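Local coordinates for protein arylalkylamine N-Acetyltransferase 2 (Aedes aegypti, PDB 4FD5) that probably catalyses the acyl-CoA-dependent N-acylation of arylalkylamines, such as the acetylation of dopamine and the attachment of long-chain fatty acyl groups to serotonin, at residues Phe30-Pro35 with Asn41-Gly46; Lys129-Arg134 with Glu157-Arg162; Ile191-Tyr196 with Phe205-Pro210. All coordinates share one frame; numbering follows the deposited sequence.

Interaction 1: residues Phe30-Pro35 with Asn41-Gly46; sequences FFADEP and NLTRPG
A32 meets T43 and the R44-P45 peptide where the chain returns past itself after the short helix 35-39. Segment 41-46 starts at N41, whose positive phi makes it the C' residue of a Schellman motif: L42 N bonds to N37 O and N41 N to K38 O, ending that helix and turning the chain back. L42 follows, its side chain packed on L52 of helix 50-60 and on helix 103-116. T43 is the first residue of the segment to make contact. Its OG1 lies anti to the backbone N (chi1 178°) and bonds to G48 O, which leaves CG2 between N and the carbonyl carbon, aimed at the turn 31-33. There CG2 comes 4.0 Å from A32 CA and 4.2 Å from F31 CB. The F31 ring itself leads away, onto helix 50-60 and I135. In the GNAT domain these two loops flank helix 35-39: 30-35 leads from helix 19-29 into it, and the loop 41-46 carries the chain on to helix 50-60. A water lies between the two backbones, 2.7 Å from A32 O and, in a weaker contact, 3.4 Å from T43 O, placed to donate to either. R44 turns its long side chain outward and offers its backbone instead. A32 CB rests against the peptide link to the next residue, 3.5 Å from R44 C and 3.5 Å from P45 N. P45 adds the flank of its ring, with CD 4.0 Å from A32 CB, while its own CB points away; the CA atoms of A32 and P45 are 5.1 Å apart. G46, also at positive phi, bonds through its backbone to R27 of helix 19-29.

Interaction 2: residues Lys129-Arg134 with Glu157-Arg162; sequences KIFEIR and ELALDR
F131 of strand 129-138 and A159 in the last turn of helix 147-161 bring their CA atoms to 6.6 Å, the nearest CA pair of the two segments, with both CB atoms directed across the gap. The methyl of A159 lies over one face of the F131 ring, a CH-pi contact with CB 3.7 Å from the centroid and 20° off the normal. It is offset toward the rim, so that CD2 is the nearest ring atom, 3.5 Å from A159 CB. With CG anti to the F131 backbone N (chi1 -170°) the ring is placed beside the helix, and chi2 of -81° turns its face to the methyl. Strand, helix and the parallel neighbour 166-171 make a beta-alpha-beta crossover of the GNAT fold. The start of the equivalent helix in relatives receives the coenzyme A pyrophosphate, whereas this contact sits at its other end. F164, in the loop beyond the helix, meets the F131 ring edge-to-face and forms a cation-pi pair with K129. The K129 chain, extended beyond CG, carries NZ to the helix terminus for a weak hydrogen bond to R162 O at 3.4 Å. The guanidinium of R162 bonds to N63 O through NH2.

Interaction 3: residues Ile191-Tyr196 with Phe205-Pro210; sequences INYTDY and FVVDPP
Y193 takes the side chain of V207 against its ring, and Y196 takes F205, across the loop that joins strand 186-192 to its antiparallel neighbour 213-220, the last two strands of the GNAT sheet. Strand 186-192 runs out into a 3-10 turn at 193-195, and the irregular segment 205-210 comes back opposite it. V207 crosses the Y193 side chain at about a right angle and uses both its branches. CG1 lies over the ring face in a CH-pi contact, 4.1 Å from the centroid and 27° off the normal; CG2 presses closer to the rim, 3.5 Å from Y193 CD2. In the second pair, Y196 and F205 lie side by side and point the same way. F205 CE2 reaches the edge of the Y196 ring near its plane, 3.9 Å from Y196 CE2. CG of Y196 is anti to the backbone N (chi1 -177°), which brings its ring alongside F205. One water joins the backbones: it accepts from F205 N and lies 2.8 Å from both Y193 O and Y196 O, in position to donate to them. Farther out, both hydroxyls are anchored, Y193 OH on T172 O and Y196 OH on E114 OE1 of helix 103-116, so each ring is held at its far end. F205 packs on I108 and L111 of that helix, and L36 and A39 of helix 35-39 lie against F205 too, L36 also touching Y193 and A39 touching V207. The 3-10 turn is closed by a backbone bond from D195 N to N192 O and by a side-chain bond. In the latter, D195 OD2 lies in the amide plane of N192 and is met by ND2 on its syn side, from somewhat outside the carboxylate plane, at 3.1 Å with an N-H...O angle of 157°.

The three contacts follow one another in series, and none encloses or crosses another. Interaction 1 comes first and closes the short loop around helix 35-39, between helices 19-29 and 50-60. Interaction 2 joins strand 129-138 to the end of helix 147-161, within the crossover to strand 166-171. Interaction 3 closes the loop between strands 186-192 and 213-220. Interactions 1 and 3 touch: P35 O lies 4.2 Å from V207 CG1, helix 35-39 packs on the returning segment 205-210, and T172 binds both E34 and Y193. Interaction 2 reaches the same sheet as interaction 3 but lies across the chain's centre from it, their centres about 29 Å apart.

Interaction 1: residues Phe30-Pro35 with Asn41-Gly46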
# COMPACT_ATOMS: atom_id res chain seq x y z
N PHE A 30 -2.27 3.00 11.39
CA PHE A 30 -1.89 2.11 10.31
C PHE A 30 -0.54 1.44 10.46
O PHE A 30 -0.45 0.23 10.39
CB PHE A 30 -1.96 2.82 8.96
CG PHE A 30 -1.60 1.93 7.81
CD1 PHE A 30 -2.54 1.06 7.26
CD2 PHE A 30 -0.31 1.94 7.28
CE1 PHE A 30 -2.22 0.24 6.22
CE2 PHE A 30 0.02 1.11 6.22
CZ PHE A 30 -0.94 0.25 5.69
N PHE A 31 0.51 2.24 10.62
CA PHE A 31 1.87 1.75 10.47
C PHE A 31 2.18 0.55 11.37
O PHE A 31 2.71 -0.45 10.91
CB PHE A 31 2.88 2.87 10.76
CG PHE A 31 3.02 3.90 9.66
CD1 PHE A 31 2.94 3.54 8.32
CD2 PHE A 31 3.28 5.22 9.98
CE1 PHE A 31 3.10 4.49 7.31
CE2 PHE A 31 3.46 6.18 8.98
CZ PHE A 31 3.35 5.82 7.65
N ALA A 32 1.84 0.65 12.66
CA ALA A 32 2.17 -0.41 13.61
C ALA A 32 1.29 -1.65 13.47
O ALA A 32 1.64 -2.72 13.96
CB ALA A 32 2.11 0.12 15.04
N ASP A 33 0.16 -1.50 12.79
CA ASP A 33 -0.85 -2.56 12.65
C ASP A 33 -0.69 -3.36 11.34
O ASP A 33 -1.23 -4.45 11.19
CB ASP A 33 -2.23 -1.91 12.69
CG ASP A 33 -3.32 -2.86 13.10
OD1 ASP A 33 -3.07 -3.78 13.91
OD2 ASP A 33 -4.46 -2.67 12.62
N GLU A 34 0.02 -2.79 10.38
CA GLU A 34 0.23 -3.43 9.08
C GLU A 34 0.92 -4.79 9.31
O GLU A 34 1.84 -4.89 10.11
CB GLU A 34 1.08 -2.49 8.21
CG GLU A 34 1.08 -2.76 6.72
CD GLU A 34 2.12 -3.78 6.32
OE1 GLU A 34 3.01 -4.06 7.14
OE2 GLU A 34 2.05 -4.28 5.18
N PRO A 35 0.43 -5.85 8.64
CA PRO A 35 0.91 -7.21 8.95
C PRO A 35 2.44 -7.39 9.01
O PRO A 35 2.94 -7.97 9.98
CB PRO A 35 0.32 -8.06 7.82
CG PRO A 35 -0.90 -7.32 7.40
CD PRO A 35 -0.57 -5.85 7.56
N ASN A 41 8.31 -5.99 14.24
CA ASN A 41 8.39 -4.96 15.26
C ASN A 41 9.02 -3.68 14.73
O ASN A 41 9.88 -3.07 15.37
CB ASN A 41 9.19 -5.48 16.47
CG ASN A 41 8.59 -6.74 17.05
OD1 ASN A 41 7.51 -6.69 17.65
ND2 ASN A 41 9.27 -7.86 16.88
N LEU A 42 8.57 -3.25 13.56
CA LEU A 42 9.16 -2.10 12.89
C LEU A 42 8.96 -0.82 13.69
O LEU A 42 9.85 0.02 13.77
CB LEU A 42 8.59 -1.95 11.48
CG LEU A 42 9.24 -0.90 10.59
CD1 LEU A 42 10.69 -1.24 10.33
CD2 LEU A 42 8.49 -0.80 9.28
N THR A 43 7.78 -0.69 14.28
CA THR A 43 7.45 0.52 15.02
C THR A 43 6.39 0.20 16.08
O THR A 43 6.04 -0.96 16.29
CB THR A 43 6.99 1.66 14.07
OG1 THR A 43 6.61 2.82 14.83
CG2 THR A 43 5.83 1.21 13.19
N ARG A 44 5.93 1.23 16.76
CA ARG A 44 5.00 1.07 17.86
C ARG A 44 3.81 1.95 17.56
O ARG A 44 3.94 2.94 16.84
CB ARG A 44 5.65 1.49 19.18
CG ARG A 44 6.88 0.68 19.57
CD ARG A 44 7.51 1.16 20.89
NE ARG A 44 6.51 1.31 21.94
CZ ARG A 44 6.79 1.50 23.23
NH1 ARG A 44 8.05 1.56 23.63
NH2 ARG A 44 5.80 1.62 24.11
N PRO A 45 2.64 1.62 18.11
CA PRO A 45 1.49 2.48 17.81
C PRO A 45 1.78 3.95 18.15
O PRO A 45 2.25 4.25 19.25
CB PRO A 45 0.40 1.94 18.74
CG PRO A 45 0.80 0.51 18.98
CD PRO A 45 2.28 0.49 18.98
N GLY A 46 1.52 4.83 17.19
CA GLY A 46 1.65 6.27 17.40
C GLY A 46 3.04 6.82 17.15
O GLY A 46 3.23 8.04 17.06
O HOH W 1 3.67 -3.25 15.58

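Interaction 2: residues Lys129-Arg134 with Glu157-Arg162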
# COMPACT_ATOMS: atom_id res chain seq x y z
N LYS A 129 2.86 3.15 -17.72
CA LYS A 129 2.66 3.61 -16.35
C LYS A 129 1.53 2.82 -15.71
O LYS A 129 0.63 2.34 -16.39
CB LYS A 129 2.40 5.13 -16.30
CG LYS A 129 1.03 5.57 -16.77
CD LYS A 129 0.87 7.09 -16.71
CE LYS A 129 -0.57 7.52 -17.00
NZ LYS A 129 -0.75 9.01 -17.13
N ILE A 130 1.62 2.66 -14.39
CA ILE A 130 0.64 1.89 -13.63
C ILE A 130 0.28 2.64 -12.36
O ILE A 130 1.14 3.24 -11.72
CB ILE A 130 1.18 0.50 -13.28
CG1 ILE A 130 1.24 -0.37 -14.55
CG2 ILE A 130 0.30 -0.19 -12.21
CD1 ILE A 130 1.83 -1.76 -14.33
N PHE A 131 -1.00 2.58 -12.00
CA PHE A 131 -1.51 3.27 -10.81
C PHE A 131 -1.46 2.29 -9.64
O PHE A 131 -2.16 1.28 -9.65
CB PHE A 131 -2.94 3.70 -11.11
CG PHE A 131 -3.55 4.62 -10.08
CD1 PHE A 131 -4.07 4.12 -8.90
CD2 PHE A 131 -3.67 5.98 -10.34
CE1 PHE A 131 -4.67 4.98 -7.95
CE2 PHE A 131 -4.27 6.85 -9.41
CZ PHE A 131 -4.77 6.34 -8.21
N GLU A 132 -0.63 2.60 -8.63
CA GLU A 132 -0.39 1.67 -7.52
C GLU A 132 -1.05 2.10 -6.21
O GLU A 132 -0.75 3.18 -5.68
CB GLU A 132 1.12 1.45 -7.31
CG GLU A 132 1.42 0.33 -6.32
CD GLU A 132 2.91 0.17 -6.03
OE1 GLU A 132 3.69 1.15 -6.20
OE2 GLU A 132 3.30 -0.94 -5.61
N ILE A 133 -1.91 1.24 -5.67
CA ILE A 133 -2.51 1.49 -4.36
C ILE A 133 -1.50 0.98 -3.34
O ILE A 133 -1.18 -0.20 -3.30
CB ILE A 133 -3.84 0.73 -4.19
CG1 ILE A 133 -4.85 1.14 -5.24
CG2 ILE A 133 -4.44 0.97 -2.80
CD1 ILE A 133 -5.91 0.06 -5.51
N ARG A 134 -0.98 1.89 -2.51
CA ARG A 134 0.10 1.54 -1.59
C ARG A 134 -0.36 1.35 -0.16
O ARG A 134 0.11 0.43 0.52
CB ARG A 134 1.21 2.58 -1.66
CG ARG A 134 1.84 2.59 -3.03
CD ARG A 134 3.02 3.56 -3.13
NE ARG A 134 3.62 3.40 -4.45
CZ ARG A 134 4.35 4.31 -5.09
NH1 ARG A 134 4.62 5.48 -4.53
NH2 ARG A 134 4.81 4.03 -6.31
N GLU A 157 -11.73 5.79 -10.03
CA GLU A 157 -12.30 6.95 -10.75
C GLU A 157 -11.21 7.97 -11.11
O GLU A 157 -11.13 8.44 -12.25
CB GLU A 157 -13.41 7.61 -9.94
CG GLU A 157 -14.65 6.74 -9.78
CD GLU A 157 -15.71 7.37 -8.88
OE1 GLU A 157 -15.50 8.51 -8.41
OE2 GLU A 157 -16.75 6.73 -8.62
N LEU A 158 -10.35 8.29 -10.14
CA LEU A 158 -9.26 9.23 -10.39
C LEU A 158 -8.25 8.67 -11.39
O LEU A 158 -7.80 9.37 -12.28
CB LEU A 158 -8.56 9.61 -9.08
CG LEU A 158 -7.42 10.62 -9.24
CD1 LEU A 158 -7.92 11.91 -9.90
CD2 LEU A 158 -6.77 10.91 -7.88
N ALA A 159 -7.89 7.40 -11.22
CA ALA A 159 -6.96 6.75 -12.14
C ALA A 159 -7.46 6.86 -13.58
O ALA A 159 -6.70 7.21 -14.47
CB ALA A 159 -6.77 5.28 -11.76
N LEU A 160 -8.74 6.57 -13.79
CA LEU A 160 -9.34 6.62 -15.12
C LEU A 160 -9.31 8.05 -15.66
O LEU A 160 -8.98 8.29 -16.82
CB LEU A 160 -10.78 6.11 -15.08
CG LEU A 160 -11.02 4.62 -15.17
CD1 LEU A 160 -12.50 4.28 -14.97
CD2 LEU A 160 -10.51 4.06 -16.49
N ASP A 161 -9.67 9.00 -14.80
CA ASP A 161 -9.64 10.41 -15.20
C ASP A 161 -8.24 10.88 -15.63
O ASP A 161 -8.12 11.71 -16.54
CB ASP A 161 -10.18 11.28 -14.07
CG ASP A 161 -10.59 12.65 -14.54
OD1 ASP A 161 -11.55 12.74 -15.34
OD2 ASP A 161 -9.94 13.63 -14.12
N ARG A 162 -7.20 10.33 -14.99
CA ARG A 162 -5.80 10.68 -15.27
C ARG A 162 -5.18 9.86 -16.41
O ARG A 162 -3.99 9.98 -16.70
CB ARG A 162 -4.94 10.48 -14.01
CG ARG A 162 -5.23 11.42 -12.86
CD ARG A 162 -4.68 12.83 -13.09
NE ARG A 162 -5.02 13.67 -11.95
CZ ARG A 162 -4.25 13.81 -10.87
NH1 ARG A 162 -3.08 13.19 -10.81
NH2 ARG A 162 -4.64 14.57 -9.87

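Interaction 3: residues Ile191-Tyr196 with Phe205-Pro210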
# COMPACT_ATOMS: atom_id res chain seq x y z
N ILE A 191 2.45 -15.36 -2.16
CA ILE A 191 3.34 -16.17 -1.33
C ILE A 191 2.80 -16.29 0.10
O ILE A 191 2.30 -15.31 0.67
CB ILE A 191 4.79 -15.64 -1.34
CG1 ILE A 191 5.73 -16.59 -0.59
CG2 ILE A 191 4.85 -14.23 -0.76
CD1 ILE A 191 7.19 -16.18 -0.68
N ASN A 192 2.87 -17.49 0.66
CA ASN A 192 2.44 -17.74 2.03
C ASN A 192 3.56 -17.36 2.97
O ASN A 192 4.70 -17.77 2.77
CB ASN A 192 2.12 -19.22 2.25
CG ASN A 192 0.90 -19.68 1.48
OD1 ASN A 192 -0.15 -19.04 1.52
ND2 ASN A 192 1.02 -20.81 0.79
N TYR A 193 3.23 -16.58 4.00
CA TYR A 193 4.22 -16.14 4.97
C TYR A 193 4.86 -17.34 5.68
O TYR A 193 6.02 -17.30 6.05
CB TYR A 193 3.59 -15.18 5.98
CG TYR A 193 3.11 -13.90 5.35
CD1 TYR A 193 3.93 -13.18 4.50
CD2 TYR A 193 1.83 -13.43 5.58
CE1 TYR A 193 3.50 -12.01 3.91
CE2 TYR A 193 1.39 -12.27 4.99
CZ TYR A 193 2.24 -11.57 4.16
OH TYR A 193 1.81 -10.41 3.56
N THR A 194 4.10 -18.41 5.84
CA THR A 194 4.66 -19.57 6.53
C THR A 194 5.68 -20.31 5.68
O THR A 194 6.41 -21.16 6.19
CB THR A 194 3.57 -20.56 7.00
OG1 THR A 194 2.70 -20.87 5.91
CG2 THR A 194 2.76 -19.96 8.14
N ASP A 195 5.74 -19.99 4.39
CA ASP A 195 6.66 -20.67 3.48
C ASP A 195 7.89 -19.82 3.16
O ASP A 195 8.76 -20.24 2.41
CB ASP A 195 5.96 -21.02 2.15
CG ASP A 195 4.79 -21.96 2.33
OD1 ASP A 195 4.78 -22.77 3.28
OD2 ASP A 195 3.85 -21.88 1.51
N TYR A 196 7.95 -18.61 3.72
CA TYR A 196 9.03 -17.69 3.39
C TYR A 196 10.06 -17.68 4.52
O TYR A 196 9.85 -17.05 5.55
CB TYR A 196 8.45 -16.29 3.15
CG TYR A 196 9.46 -15.25 2.72
CD1 TYR A 196 10.20 -15.40 1.56
CD2 TYR A 196 9.67 -14.10 3.48
CE1 TYR A 196 11.12 -14.45 1.16
CE2 TYR A 196 10.59 -13.13 3.09
CZ TYR A 196 11.31 -13.32 1.93
OH TYR A 196 12.23 -12.38 1.53
N PHE A 205 8.69 -13.64 8.50
CA PHE A 205 7.53 -12.89 8.99
C PHE A 205 6.54 -13.83 9.66
O PHE A 205 5.85 -14.59 8.98
CB PHE A 205 6.82 -12.15 7.85
CG PHE A 205 7.67 -11.12 7.18
CD1 PHE A 205 7.98 -9.94 7.83
CD2 PHE A 205 8.15 -11.33 5.91
CE1 PHE A 205 8.77 -8.98 7.22
CE2 PHE A 205 8.95 -10.38 5.28
CZ PHE A 205 9.26 -9.21 5.94
N VAL A 206 6.47 -13.77 10.98
CA VAL A 206 5.43 -14.48 11.70
C VAL A 206 4.31 -13.48 11.88
O VAL A 206 4.42 -12.55 12.68
CB VAL A 206 5.92 -14.98 13.08
CG1 VAL A 206 4.77 -15.63 13.86
CG2 VAL A 206 7.08 -15.96 12.91
N VAL A 207 3.24 -13.66 11.11
CA VAL A 207 2.16 -12.67 11.05
C VAL A 207 0.91 -13.13 11.79
O VAL A 207 0.57 -14.31 11.81
CB VAL A 207 1.77 -12.35 9.59
CG1 VAL A 207 3.00 -11.99 8.78
CG2 VAL A 207 1.05 -13.52 8.96
N ASP A 208 0.21 -12.17 12.40
CA ASP A 208 -0.99 -12.48 13.15
C ASP A 208 -2.12 -12.88 12.22
O ASP A 208 -2.21 -12.39 11.10
CB ASP A 208 -1.42 -11.29 14.00
CG ASP A 208 -0.45 -10.98 15.12
OD1 ASP A 208 0.45 -11.82 15.37
OD2 ASP A 208 -0.59 -9.92 15.76
N PRO A 209 -2.99 -13.78 12.69
CA PRO A 209 -4.21 -14.07 11.93
C PRO A 209 -5.02 -12.78 11.82
O PRO A 209 -4.94 -11.94 12.72
CB PRO A 209 -4.94 -15.08 12.82
CG PRO A 209 -3.86 -15.72 13.63
CD PRO A 209 -2.86 -14.63 13.89
N PRO A 210 -5.79 -12.61 10.73
CA PRO A 210 -6.08 -13.57 9.66
C PRO A 210 -5.15 -13.48 8.45
O PRO A 210 -5.48 -14.00 7.39
CB PRO A 210 -7.47 -13.15 9.21
CG PRO A 210 -7.42 -11.66 9.34
CD PRO A 210 -6.59 -11.38 10.57
O HOH W 2 7.93 -15.27 6.43